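Local coordinates for protein single-stranded-DNA-specific exonuclease RecJ (Thermus thermophilus, PDB 2ZXR) that degrades single-stranded DNA exonucleolytically in the 5' to 3' direction, using divalent metal ions such as magnesium or manganese, with no detectable activity on single-stranded RNA, at residues R445-L450 and P460-F465; L64-L69 and E200-P205; A284-L289 and Q297-E302; R478-R483 and L497-E502. All coordinates share one frame; numbering follows the deposited sequence.

Contact 1: residues R445-L450 and P460-F465; sequences RELALL and PLFLLF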
loop_
_atom_site.group_PDB
_atom_site.type_symbol
_atom_site.label_atom_id
_atom_site.label_comp_id
_atom_site.label_asym_id
_atom_site.label_seq_id
_atom_site.Cartn_x
_atom_site.Cartn_y
_atom_site.Cartn_z
ATOM N N ARG A 445 5.894 17.579 4.444
ATOM C CA ARG A 445 5.868 17.512 5.910
ATOM C C ARG A 445 4.483 17.125 6.428
ATOM O O ARG A 445 4.374 16.433 7.444
ATOM C CB ARG A 445 6.319 18.851 6.551
ATOM C CG ARG A 445 7.797 19.232 6.281
ATOM C CD ARG A 445 8.233 20.555 6.998
ATOM N NE ARG A 445 7.453 21.706 6.554
ATOM C CZ ARG A 445 7.867 22.644 5.698
ATOM N NH1 ARG A 445 9.086 22.622 5.167
ATOM N NH2 ARG A 445 7.023 23.591 5.336
ATOM N N GLU A 446 3.423 17.536 5.728
ATOM C CA GLU A 446 2.061 17.202 6.172
ATOM C C GLU A 446 1.695 15.722 5.963
ATOM O O GLU A 446 0.931 15.154 6.751
ATOM C CB GLU A 446 1.034 18.127 5.483
ATOM C CG GLU A 446 1.004 19.560 6.058
ATOM C CD GLU A 446 0.273 20.554 5.163
ATOM O OE1 GLU A 446 -0.404 20.123 4.206
ATOM O OE2 GLU A 446 0.370 21.774 5.415
ATOM N N LEU A 447 2.229 15.107 4.911
ATOM C CA LEU A 447 1.985 13.690 4.614
ATOM C C LEU A 447 2.762 12.781 5.573
ATOM O O LEU A 447 2.444 11.601 5.716
ATOM C CB LEU A 447 2.429 13.356 3.190
ATOM C CG LEU A 447 1.576 13.997 2.099
ATOM C CD1 LEU A 447 2.172 13.722 0.724
ATOM C CD2 LEU A 447 0.174 13.456 2.192
ATOM N N ALA A 448 3.781 13.346 6.216
ATOM C CA ALA A 448 4.641 12.619 7.135
ATOM C C ALA A 448 3.884 11.880 8.219
ATOM O O ALA A 448 4.245 10.763 8.575
ATOM C CB ALA A 448 5.643 13.584 7.782
ATOM N N LEU A 449 2.838 12.511 8.742
ATOM C CA LEU A 449 2.049 11.921 9.812
ATOM C C LEU A 449 1.360 10.606 9.448
ATOM O O LEU A 449 0.940 9.875 10.333
ATOM C CB LEU A 449 1.001 12.927 10.306
ATOM C CG LEU A 449 1.577 14.005 11.235
ATOM C CD1 LEU A 449 2.195 13.312 12.453
ATOM C CD2 LEU A 449 2.630 14.851 10.492
ATOM N N LEU A 450 1.246 10.328 8.151
ATOM C CA LEU A 450 0.609 9.111 7.666
ATOM C C LEU A 450 1.406 7.863 7.999
ATOM O O LEU A 450 0.880 6.748 7.986
ATOM C CB LEU A 450 0.431 9.179 6.149
ATOM C CG LEU A 450 -0.877 9.802 5.663
ATOM C CD1 LEU A 450 -0.830 9.987 4.140
ATOM C CD2 LEU A 450 -2.038 8.894 6.083
ATOM N N PRO A 460 1.015 7.724 -0.593
ATOM C CA PRO A 460 0.178 8.296 -1.664
ATOM C C PRO A 460 0.929 8.628 -2.961
ATOM O O PRO A 460 2.113 9.003 -2.936
ATOM C CB PRO A 460 -0.388 9.562 -1.026
ATOM C CG PRO A 460 0.658 9.953 -0.072
ATOM C CD PRO A 460 1.083 8.638 0.561
ATOM N N LEU A 461 0.225 8.506 -4.089
ATOM C CA LEU A 461 0.798 8.836 -5.389
ATOM C C LEU A 461 0.088 10.050 -5.982
ATOM O O LEU A 461 -1.151 10.135 -5.945
ATOM C CB LEU A 461 0.653 7.676 -6.361
ATOM C CG LEU A 461 1.387 6.388 -6.026
ATOM C CD1 LEU A 461 0.812 5.271 -6.896
ATOM C CD2 LEU A 461 2.893 6.573 -6.235
ATOM N N PHE A 462 0.864 10.987 -6.519
ATOM C CA PHE A 462 0.286 12.180 -7.130
ATOM C C PHE A 462 0.359 12.044 -8.646
ATOM O O PHE A 462 1.180 11.302 -9.200
ATOM C CB PHE A 462 1.034 13.469 -6.728
ATOM C CG PHE A 462 0.832 13.877 -5.296
ATOM C CD1 PHE A 462 1.670 13.398 -4.295
ATOM C CD2 PHE A 462 -0.221 14.704 -4.943
ATOM C CE1 PHE A 462 1.456 13.743 -2.951
ATOM C CE2 PHE A 462 -0.449 15.050 -3.619
ATOM C CZ PHE A 462 0.399 14.567 -2.613
ATOM N N LEU A 463 -0.492 12.796 -9.324
ATOM C CA LEU A 463 -0.495 12.758 -10.763
ATOM C C LEU A 463 0.186 14.024 -11.241
ATOM O O LEU A 463 -0.084 15.098 -10.722
ATOM C CB LEU A 463 -1.935 12.706 -11.262
ATOM C CG LEU A 463 -2.181 12.815 -12.767
ATOM C CD1 LEU A 463 -1.708 11.525 -13.473
ATOM C CD2 LEU A 463 -3.681 13.040 -13.005
ATOM N N LEU A 464 1.103 13.878 -12.186
ATOM C CA LEU A 464 1.784 14.997 -12.808
ATOM C C LEU A 464 1.432 14.813 -14.282
ATOM O O LEU A 464 1.153 13.679 -14.730
ATOM C CB LEU A 464 3.294 14.954 -12.633
ATOM C CG LEU A 464 3.819 15.262 -11.231
ATOM C CD1 LEU A 464 3.422 14.121 -10.286
ATOM C CD2 LEU A 464 5.340 15.423 -11.274
ATOM N N PHE A 465 1.434 15.910 -15.031
ATOM C CA PHE A 465 1.048 15.856 -16.433
ATOM C C PHE A 465 1.744 16.940 -17.227
ATOM O O PHE A 465 1.956 18.046 -16.723
ATOM C CB PHE A 465 -0.467 16.042 -16.538
ATOM C CG PHE A 465 -1.017 15.828 -17.923
ATOM C CD1 PHE A 465 -1.007 16.851 -18.867
ATOM C CD2 PHE A 465 -1.520 14.587 -18.300
ATOM C CE1 PHE A 465 -1.489 16.639 -20.183
ATOM C CE2 PHE A 465 -2.007 14.360 -19.612
ATOM C CZ PHE A 465 -1.986 15.395 -20.549
#

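Contact 2: residues L64-L69 and E200-P205; sequences LLEEAL and ERLGLP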
loop_
_atom_site.group_PDB
_atom_site.type_symbol
_atom_site.label_atom_id
_atom_site.label_comp_id
_atom_site.label_asym_id
_atom_site.label_seq_id
_atom_site.Cartn_x
_atom_site.Cartn_y
_atom_site.Cartn_z
ATOM N N LEU A 64 -4.433 -19.517 32.611
ATOM C CA LEU A 64 -3.801 -20.807 32.463
ATOM C C LEU A 64 -2.305 -20.641 32.638
ATOM O O LEU A 64 -1.649 -21.421 33.340
ATOM C CB LEU A 64 -4.140 -21.329 31.079
ATOM C CG LEU A 64 -4.200 -22.822 30.786
ATOM C CD1 LEU A 64 -4.744 -23.579 32.001
ATOM C CD2 LEU A 64 -5.103 -23.018 29.543
ATOM N N LEU A 65 -1.760 -19.596 32.022
ATOM C CA LEU A 65 -0.338 -19.333 32.113
ATOM C C LEU A 65 0.069 -18.938 33.537
ATOM O O LEU A 65 1.155 -19.301 34.000
ATOM C CB LEU A 65 0.066 -18.226 31.123
ATOM C CG LEU A 65 0.071 -18.529 29.622
ATOM C CD1 LEU A 65 0.357 -17.232 28.865
ATOM C CD2 LEU A 65 1.135 -19.573 29.284
ATOM N N GLU A 66 -0.776 -18.177 34.225
ATOM C CA GLU A 66 -0.453 -17.800 35.603
ATOM C C GLU A 66 -0.343 -19.108 36.422
ATOM O O GLU A 66 0.574 -19.283 37.233
ATOM C CB GLU A 66 -1.548 -16.902 36.196
ATOM C CG GLU A 66 -1.279 -16.509 37.646
ATOM C CD GLU A 66 -2.369 -15.621 38.279
ATOM O OE1 GLU A 66 -2.225 -15.317 39.475
ATOM O OE2 GLU A 66 -3.359 -15.225 37.608
ATOM N N GLU A 67 -1.266 -20.035 36.188
ATOM C CA GLU A 67 -1.220 -21.322 36.902
ATOM C C GLU A 67 0.065 -22.087 36.589
ATOM O O GLU A 67 0.720 -22.607 37.498
ATOM C CB GLU A 67 -2.428 -22.188 36.546
ATOM C CG GLU A 67 -3.684 -21.710 37.211
ATOM C CD GLU A 67 -3.500 -21.559 38.717
ATOM O OE1 GLU A 67 -3.254 -22.580 39.396
ATOM O OE2 GLU A 67 -3.577 -20.416 39.221
ATOM N N ALA A 68 0.425 -22.140 35.308
ATOM C CA ALA A 68 1.630 -22.840 34.864
ATOM C C ALA A 68 2.851 -22.240 35.535
ATOM O O ALA A 68 3.747 -22.945 36.004
ATOM C CB ALA A 68 1.777 -22.738 33.320
ATOM N N LEU A 69 2.882 -20.918 35.583
ATOM C CA LEU A 69 4.000 -20.214 36.184
ATOM C C LEU A 69 4.157 -20.532 37.664
ATOM O O LEU A 69 5.249 -20.903 38.128
ATOM C CB LEU A 69 3.784 -18.724 36.040
ATOM C CG LEU A 69 5.038 -17.899 35.850
ATOM C CD1 LEU A 69 5.977 -17.996 37.040
ATOM C CD2 LEU A 69 5.686 -18.399 34.583
ATOM N N GLU A 200 -1.081 -8.241 33.176
ATOM C CA GLU A 200 -2.219 -7.626 33.827
ATOM C C GLU A 200 -2.654 -8.489 35.013
ATOM O O GLU A 200 -2.875 -7.963 36.103
ATOM C CB GLU A 200 -3.364 -7.474 32.835
ATOM C CG GLU A 200 -3.052 -6.450 31.769
ATOM C CD GLU A 200 -3.542 -5.074 32.148
ATOM O OE1 GLU A 200 -2.953 -4.056 31.679
ATOM O OE2 GLU A 200 -4.534 -5.019 32.914
ATOM N N ARG A 201 -2.788 -9.799 34.799
ATOM C CA ARG A 201 -3.182 -10.707 35.879
ATOM C C ARG A 201 -2.195 -10.667 37.032
ATOM O O ARG A 201 -2.598 -10.748 38.190
ATOM C CB ARG A 201 -3.260 -12.170 35.409
ATOM C CG ARG A 201 -4.541 -12.569 34.674
ATOM C CD ARG A 201 -4.609 -14.087 34.483
ATOM N NE ARG A 201 -4.887 -14.804 35.735
ATOM C CZ ARG A 201 -6.104 -14.945 36.264
ATOM N NH1 ARG A 201 -7.164 -14.421 35.656
ATOM N NH2 ARG A 201 -6.267 -15.618 37.404
ATOM N N LEU A 202 -0.908 -10.556 36.710
ATOM C CA LEU A 202 0.137 -10.545 37.711
ATOM C C LEU A 202 0.363 -9.182 38.323
ATOM O O LEU A 202 1.248 -9.031 39.151
ATOM C CB LEU A 202 1.452 -11.043 37.103
ATOM C CG LEU A 202 1.466 -12.506 36.627
ATOM C CD1 LEU A 202 2.805 -12.856 35.962
ATOM C CD2 LEU A 202 1.227 -13.405 37.835
ATOM N N GLY A 203 -0.431 -8.193 37.912
ATOM C CA GLY A 203 -0.254 -6.852 38.445
ATOM C C GLY A 203 1.016 -6.170 37.968
ATOM O O GLY A 203 1.594 -5.359 38.691
ATOM N N LEU A 204 1.461 -6.487 36.751
ATOM C CA LEU A 204 2.666 -5.877 36.211
ATOM C C LEU A 204 2.313 -4.900 35.076
ATOM O O LEU A 204 1.276 -5.024 34.431
ATOM C CB LEU A 204 3.632 -6.955 35.691
ATOM C CG LEU A 204 4.045 -8.048 36.680
ATOM C CD1 LEU A 204 4.970 -9.053 35.994
ATOM C CD2 LEU A 204 4.762 -7.406 37.892
ATOM N N PRO A 205 3.197 -3.929 34.795
ATOM C CA PRO A 205 2.926 -2.967 33.731
ATOM C C PRO A 205 2.970 -3.616 32.344
ATOM O O PRO A 205 3.463 -4.742 32.181
ATOM C CB PRO A 205 4.049 -1.943 33.879
ATOM C CG PRO A 205 4.750 -2.288 35.185
ATOM C CD PRO A 205 4.557 -3.756 35.330
HETATM O O HOH W 1 -4.657 -18.284 37.415
#

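Contact 3: residues A284-L289 and Q297-E302; sequences ALRLLL and QALVGE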
loop_
_atom_site.group_PDB
_atom_site.type_symbol
_atom_site.label_atom_id
_atom_site.label_comp_id
_atom_site.label_asym_id
_atom_site.label_seq_id
_atom_site.Cartn_x
_atom_site.Cartn_y
_atom_site.Cartn_z
ATOM N N ALA A 284 17.868 -18.020 13.366
ATOM C CA ALA A 284 17.138 -16.757 13.519
ATOM C C ALA A 284 16.557 -16.670 14.927
ATOM O O ALA A 284 16.700 -15.644 15.597
ATOM C CB ALA A 284 16.014 -16.638 12.466
ATOM N N LEU A 285 15.913 -17.748 15.378
ATOM C CA LEU A 285 15.330 -17.728 16.704
ATOM C C LEU A 285 16.405 -17.401 17.737
ATOM O O LEU A 285 16.209 -16.531 18.585
ATOM C CB LEU A 285 14.659 -19.064 17.048
ATOM C CG LEU A 285 14.017 -19.123 18.447
ATOM C CD1 LEU A 285 12.968 -18.026 18.600
ATOM C CD2 LEU A 285 13.368 -20.490 18.662
ATOM N N ARG A 286 17.550 -18.069 17.652
ATOM C CA ARG A 286 18.618 -17.813 18.623
ATOM C C ARG A 286 19.073 -16.345 18.583
ATOM O O ARG A 286 19.378 -15.752 19.615
ATOM C CB ARG A 286 19.809 -18.767 18.363
ATOM C CG ARG A 286 20.996 -18.646 19.324
ATOM C CD ARG A 286 20.598 -18.904 20.804
ATOM N NE ARG A 286 21.708 -18.556 21.697
ATOM C CZ ARG A 286 21.627 -18.360 23.016
ATOM N NH1 ARG A 286 20.473 -18.481 23.668
ATOM N NH2 ARG A 286 22.714 -17.992 23.683
ATOM N N LEU A 287 19.096 -15.746 17.396
ATOM C CA LEU A 287 19.523 -14.372 17.311
ATOM C C LEU A 287 18.598 -13.503 18.167
ATOM O O LEU A 287 19.049 -12.557 18.802
ATOM C CB LEU A 287 19.507 -13.886 15.850
ATOM C CG LEU A 287 19.765 -12.373 15.657
ATOM C CD1 LEU A 287 21.234 -12.027 15.972
ATOM C CD2 LEU A 287 19.417 -11.963 14.232
ATOM N N LEU A 288 17.316 -13.849 18.197
ATOM C CA LEU A 288 16.308 -13.076 18.933
ATOM C C LEU A 288 16.272 -13.348 20.445
ATOM O O LEU A 288 15.722 -12.537 21.216
ATOM C CB LEU A 288 14.904 -13.345 18.340
ATOM C CG LEU A 288 14.764 -13.035 16.844
ATOM C CD1 LEU A 288 13.361 -13.312 16.370
ATOM C CD2 LEU A 288 15.124 -11.591 16.600
ATOM N N LEU A 289 16.848 -14.477 20.855
ATOM C CA LEU A 289 16.866 -14.879 22.263
ATOM C C LEU A 289 18.159 -14.577 23.039
ATOM O O LEU A 289 18.127 -14.467 24.273
ATOM C CB LEU A 289 16.589 -16.378 22.374
ATOM C CG LEU A 289 15.225 -16.895 21.912
ATOM C CD1 LEU A 289 15.165 -18.450 22.020
ATOM C CD2 LEU A 289 14.145 -16.244 22.766
ATOM N N GLN A 297 26.259 -10.982 17.094
ATOM C CA GLN A 297 27.024 -10.467 15.948
ATOM C C GLN A 297 27.311 -11.594 14.950
ATOM O O GLN A 297 27.062 -11.462 13.747
ATOM C CB GLN A 297 28.330 -9.828 16.428
ATOM C CG GLN A 297 29.252 -9.230 15.322
ATOM C CD GLN A 297 30.569 -8.668 15.914
ATOM O OE1 GLN A 297 31.377 -9.409 16.494
ATOM N NE2 GLN A 297 30.772 -7.366 15.786
ATOM N N ALA A 298 27.814 -12.713 15.455
ATOM C CA ALA A 298 28.100 -13.861 14.603
ATOM C C ALA A 298 26.826 -14.343 13.882
ATOM O O ALA A 298 26.871 -14.654 12.688
ATOM C CB ALA A 298 28.684 -15.009 15.443
ATOM N N LEU A 299 25.703 -14.417 14.599
ATOM C CA LEU A 299 24.450 -14.877 13.993
ATOM C C LEU A 299 23.959 -13.917 12.918
ATOM O O LEU A 299 23.398 -14.345 11.920
ATOM C CB LEU A 299 23.357 -15.081 15.067
ATOM C CG LEU A 299 23.617 -16.288 15.993
ATOM C CD1 LEU A 299 22.695 -16.225 17.219
ATOM C CD2 LEU A 299 23.409 -17.598 15.227
ATOM N N VAL A 300 24.146 -12.615 13.127
ATOM C CA VAL A 300 23.746 -11.642 12.121
ATOM C C VAL A 300 24.563 -11.981 10.858
ATOM O O VAL A 300 24.033 -12.009 9.749
ATOM C CB VAL A 300 24.011 -10.182 12.612
ATOM C CG1 VAL A 300 23.955 -9.200 11.437
ATOM C CG2 VAL A 300 22.922 -9.790 13.656
ATOM N N GLY A 301 25.849 -12.270 11.032
ATOM C CA GLY A 301 26.668 -12.643 9.885
ATOM C C GLY A 301 26.066 -13.864 9.199
ATOM O O GLY A 301 25.974 -13.945 7.969
ATOM N N GLU A 302 25.635 -14.829 10.001
ATOM C CA GLU A 302 25.017 -16.036 9.458
ATOM C C GLU A 302 23.709 -15.708 8.679
ATOM O O GLU A 302 23.489 -16.209 7.579
ATOM C CB GLU A 302 24.716 -17.009 10.601
ATOM C CG GLU A 302 24.524 -18.433 10.185
ATOM C CD GLU A 302 25.848 -19.178 10.084
ATOM O OE1 GLU A 302 26.745 -18.721 9.335
ATOM O OE2 GLU A 302 25.993 -20.219 10.764
#

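Contact 4: residues R478-R483 and L497-E502; sequences RHLAFR and LALPPE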
loop_
_atom_site.group_PDB
_atom_site.type_symbol
_atom_site.label_atom_id
_atom_site.label_comp_id
_atom_site.label_asym_id
_atom_site.label_seq_id
_atom_site.Cartn_x
_atom_site.Cartn_y
_atom_site.Cartn_z
ATOM N N ARG A 478 17.081 2.389 -19.246
ATOM C CA ARG A 478 15.879 2.850 -18.553
ATOM C C ARG A 478 15.945 4.111 -17.696
ATOM O O ARG A 478 15.196 5.058 -17.913
ATOM C CB ARG A 478 15.331 1.723 -17.676
ATOM C CG ARG A 478 14.737 0.580 -18.436
ATOM C CD ARG A 478 15.787 -0.198 -19.174
ATOM N NE ARG A 478 15.144 -1.180 -20.027
ATOM C CZ ARG A 478 14.444 -0.870 -21.111
ATOM N NH1 ARG A 478 14.311 0.403 -21.474
ATOM N NH2 ARG A 478 13.858 -1.832 -21.812
ATOM N N HIS A 479 16.831 4.100 -16.709
ATOM C CA HIS A 479 16.972 5.204 -15.771
ATOM C C HIS A 479 17.155 6.574 -16.405
ATOM O O HIS A 479 18.042 6.756 -17.226
ATOM C CB HIS A 479 18.136 4.914 -14.830
ATOM C CG HIS A 479 17.953 5.481 -13.462
ATOM N ND1 HIS A 479 18.935 5.430 -12.499
ATOM C CD2 HIS A 479 16.893 6.095 -12.887
ATOM C CE1 HIS A 479 18.489 5.989 -11.389
ATOM N NE2 HIS A 479 17.252 6.401 -11.598
ATOM N N LEU A 480 16.312 7.530 -16.010
ATOM C CA LEU A 480 16.376 8.899 -16.531
ATOM C C LEU A 480 15.718 9.933 -15.609
ATOM O O LEU A 480 15.170 9.600 -14.546
ATOM C CB LEU A 480 15.724 8.979 -17.919
ATOM C CG LEU A 480 14.202 8.850 -18.080
ATOM C CD1 LEU A 480 13.545 10.172 -17.764
ATOM C CD2 LEU A 480 13.849 8.457 -19.511
ATOM N N ALA A 481 15.765 11.191 -16.038
ATOM C CA ALA A 481 15.190 12.281 -15.275
ATOM C C ALA A 481 14.729 13.390 -16.205
ATOM O O ALA A 481 15.357 13.656 -17.229
ATOM C CB ALA A 481 16.214 12.815 -14.298
ATOM N N PHE A 482 13.624 14.032 -15.851
ATOM C CA PHE A 482 13.083 15.123 -16.656
ATOM C C PHE A 482 12.214 16.017 -15.783
ATOM O O PHE A 482 12.072 15.767 -14.582
ATOM C CB PHE A 482 12.276 14.567 -17.834
ATOM C CG PHE A 482 11.104 13.738 -17.429
ATOM C CD1 PHE A 482 9.848 14.314 -17.272
ATOM C CD2 PHE A 482 11.258 12.378 -17.172
ATOM C CE1 PHE A 482 8.760 13.547 -16.862
ATOM C CE2 PHE A 482 10.181 11.602 -16.761
ATOM C CZ PHE A 482 8.930 12.189 -16.605
ATOM N N ARG A 483 11.637 17.056 -16.378
ATOM C CA ARG A 483 10.809 17.978 -15.618
ATOM C C ARG A 483 9.411 18.189 -16.140
ATOM O O ARG A 483 9.182 18.217 -17.348
ATOM C CB ARG A 483 11.490 19.346 -15.519
ATOM C CG ARG A 483 12.613 19.397 -14.522
ATOM C CD ARG A 483 12.772 20.804 -13.978
ATOM N NE ARG A 483 13.505 20.803 -12.715
ATOM C CZ ARG A 483 14.743 20.336 -12.571
ATOM N NH1 ARG A 483 15.393 19.833 -13.620
ATOM N NH2 ARG A 483 15.325 20.362 -11.377
ATOM N N LEU A 497 12.622 4.399 -23.946
ATOM C CA LEU A 497 13.427 5.582 -23.663
ATOM C C LEU A 497 12.872 6.640 -24.590
ATOM O O LEU A 497 12.129 6.325 -25.520
ATOM C CB LEU A 497 14.918 5.322 -23.917
ATOM C CG LEU A 497 15.572 4.342 -22.923
ATOM C CD1 LEU A 497 14.960 2.961 -23.082
ATOM C CD2 LEU A 497 17.060 4.272 -23.152
ATOM N N ALA A 498 13.212 7.894 -24.352
ATOM C CA ALA A 498 12.636 8.953 -25.171
ATOM C C ALA A 498 11.148 8.947 -24.778
ATOM O O ALA A 498 10.420 7.975 -25.014
ATOM C CB ALA A 498 12.804 8.643 -26.663
ATOM N N LEU A 499 10.710 10.027 -24.156
ATOM C CA LEU A 499 9.330 10.128 -23.718
ATOM C C LEU A 499 8.410 10.698 -24.794
ATOM O O LEU A 499 8.826 11.519 -25.620
ATOM C CB LEU A 499 9.243 11.012 -22.469
ATOM C CG LEU A 499 10.050 10.642 -21.219
ATOM C CD1 LEU A 499 9.848 9.165 -20.906
ATOM C CD2 LEU A 499 11.515 10.951 -21.430
ATOM N N PRO A 500 7.145 10.258 -24.810
ATOM C CA PRO A 500 6.267 10.822 -25.835
ATOM C C PRO A 500 6.213 12.341 -25.649
ATOM O O PRO A 500 6.694 12.869 -24.638
ATOM C CB PRO A 500 4.928 10.122 -25.581
ATOM C CG PRO A 500 5.044 9.566 -24.180
ATOM C CD PRO A 500 6.483 9.178 -24.065
ATOM N N PRO A 501 5.649 13.069 -26.628
ATOM C CA PRO A 501 5.577 14.532 -26.501
ATOM C C PRO A 501 4.831 14.997 -25.248
ATOM O O PRO A 501 5.097 16.073 -24.705
ATOM C CB PRO A 501 4.903 14.962 -27.810
ATOM C CG PRO A 501 4.126 13.743 -28.229
ATOM C CD PRO A 501 5.039 12.605 -27.886
ATOM N N GLU A 502 3.894 14.176 -24.799
ATOM C CA GLU A 502 3.130 14.468 -23.603
ATOM C C GLU A 502 3.054 13.210 -22.760
ATOM O O GLU A 502 2.801 12.112 -23.279
ATOM C CB GLU A 502 1.715 14.912 -23.954
ATOM C CG GLU A 502 1.464 16.404 -23.835
ATOM C CD GLU A 502 -0.022 16.691 -23.689
ATOM O OE1 GLU A 502 -0.417 17.878 -23.610
ATOM O OE2 GLU A 502 -0.797 15.706 -23.647
#

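Contact 1: residues R445-L450 and P460-F465
In the beta-alpha-beta unit of strand 426-433, helix 440-447 and strand 462-466, Leu447 of the 445-450 segment meets Pro460 and Phe462 of the 460-465 segment. One methyl does most of the work: Leu447 CD1 sits 3.7 Å from Phe462 CE1 and 3.9 Å from Phe462 CZ. It comes in the plane of the ring and touches its outer edge, while the two side chains approach from opposite directions. The leucine's first torsion of -69° turns CG away from its carbonyl carbon, and a nearly straight second torsion (174°) sends CD1 out to the ring. Pro460 is met differently, as Leu447 slides past it: both methyls lie near one ring atom, Leu447 CD1 4.1 Å and Leu447 CD2 4.2 Å from Pro460 CG. Leu450 CD1 adds a looser contact, 4.3 Å from Pro460 CD. Within the first segment, Leu450 N is hydrogen-bonded to Leu447 O (3.0 Å). Every touching residue is buried and apolar, and no hydrogen bond crosses between the segments. Around this core, Leu450 also packs on Ala34 and Tyr35 of helix 29-37, and Glu446 forms a salt bridge with Arg625. Phe462 rests on Leu431 of the parallel neighbour strand 426-433 and bonds through its backbone to Gly507 of strand 503-514.

Contact 2: residues L64-L69 and E200-P205
Glu66 and Arg201 form a salt bridge in which a single carboxylate oxygen takes two guanidinium N-H groups. Arg201 NE lies 2.5 Å from Glu66 OE2, an unusually short length whose exact value is doubtful, at an N-H to acceptor angle of 143°. The second bond, from Arg201 NH2 to the same Glu66 OE2 at 2.9 Å, is weak and strongly bent (123°). The oxygen sits at the guanidinium edge, near its plane, but the carboxylate is rotated by 52° against that plane, so this is no flat two-oxygen pairing. Glu66 reaches out fully extended, its CG anti to the backbone N, whereas Arg201 bends at its third torsion and crosses it at about a right angle. The apolar side of the contact is Glu66 CG against Leu202 CD2, 4.0 Å apart, and Glu66 also packs on Leu198. The outer side is looser and wet. A water lies 3.0 Å from Glu67 OE2 and weakly accepts a bond from Arg201 NH2, linking two charged groups that do not touch; Glu67 has a salt bridge of its own with Arg70. The surface contact thus joins helix 60-70, whose Leu65 packs on strand 131-134 of the parallel sheet, to the end of helix 187-201, which closes in a Schellman motif with Gly203 at positive phi.

Contact 3: residues A284-L289 and Q297-E302
A first torsion of 172° in Leu287 and one of -70° in Leu299 set these two leucines side by side between the helices. In Leu287 the second torsion then turns CD1 towards the partner helix, where it lies 3.6 Å from Val300 CG2 and 3.8 Å from Leu299 CB. Leu287 CD2 stands a little farther from the same valine methyl, so Val300 meets the fork of the leucine with one branch, CG2. Leu299 travels the other way past Leu287 and pushes CD1 against the opposite helix, 3.6 Å from Leu287 N and also 3.6 Å from Arg286 CG. Its methyl therefore lies close over the backbone as well as against a side chain. Arg286 contributes its aliphatic stem here; the chain then bends at its second torsion, and its NE is taken by a salt bridge to Glu295. No hydrogen bond crosses between the segments, and the joint rests on apolar side-chain contacts and one methyl against the backbone. The CA atoms of Leu287 and Leu299 are 6.0 Å apart, while the axes of the short segments approach to 9.4 Å. Leu287 is buried further by Leu251 of helix 246-254, and Ala284 and Leu288 turn to helix 83-98. The side chain of Arg286 is about 11 Å from that of Asp80, which binds a manganese ion in the manganese form. With axes running at 150° and a short turn between helices 281-289 and 293-321, the arrangement is an antiparallel alpha-alpha hairpin.

Contact 4: residues R478-R483 and L497-E502
Leu499 makes the apolar centre of the contact between strand 479-484 and the loop that leads on to strand 503-514, and it meets the strand through Leu480 and Phe482. Its CB leans towards the strand but still lies 5.8 Å from Phe482 CD2. At CG the gap to the same ring atom, Phe482 CD2, has closed to 4.6 Å. From there the branches part: Leu499 CD1 comes to 4.3 Å from Leu480 CD2, while Leu499 CD2 touches Leu480 CD2 at 3.9 Å and lies obliquely to the phenyl ring, 4.5 Å from Phe482 CD2. The two leucines thus reach towards each other tip to tip. Leu480 achieves this with its CG lodged between the backbone N and the carbonyl carbon (first torsion 71°); the same side chain places its other methyl, CD1, in the plane of the Phe482 ring at the edge. Near the start of the strand, Arg478 folds back at its second torsion and crosses Leu497 at about a right angle. The edge of its guanidinium faces Leu497 CD1, though the modelled separation is too short to be trusted in detail. Leu499 also packs on Leu527 of strand 517-528, as does Phe482. No hydrogen bond joins residues 478-483 to 497-502, which is consistent with these two segments of the OB domain being held together by apolar burial instead of by strand pairing.

Contacts 1 and 4 both belong to the OB domain region and reach the same mixed sheet, contact 1 from its helix-covered part and contact 4 from a covering loop; they touch where Phe465 packs against Glu502. Their centres lie 22 Å apart. Contacts 2 and 3 lie on the same side of the chain's centre, about 15 Å apart at their nearest atoms, and involve different pairs of helices. Contact 1 is fully buried and wholly apolar; contacts 3 and 4 are partly buried and add an arginine at the rim of a leucine-rich centre. Contact 2, at the surface, is the one held by charge and water.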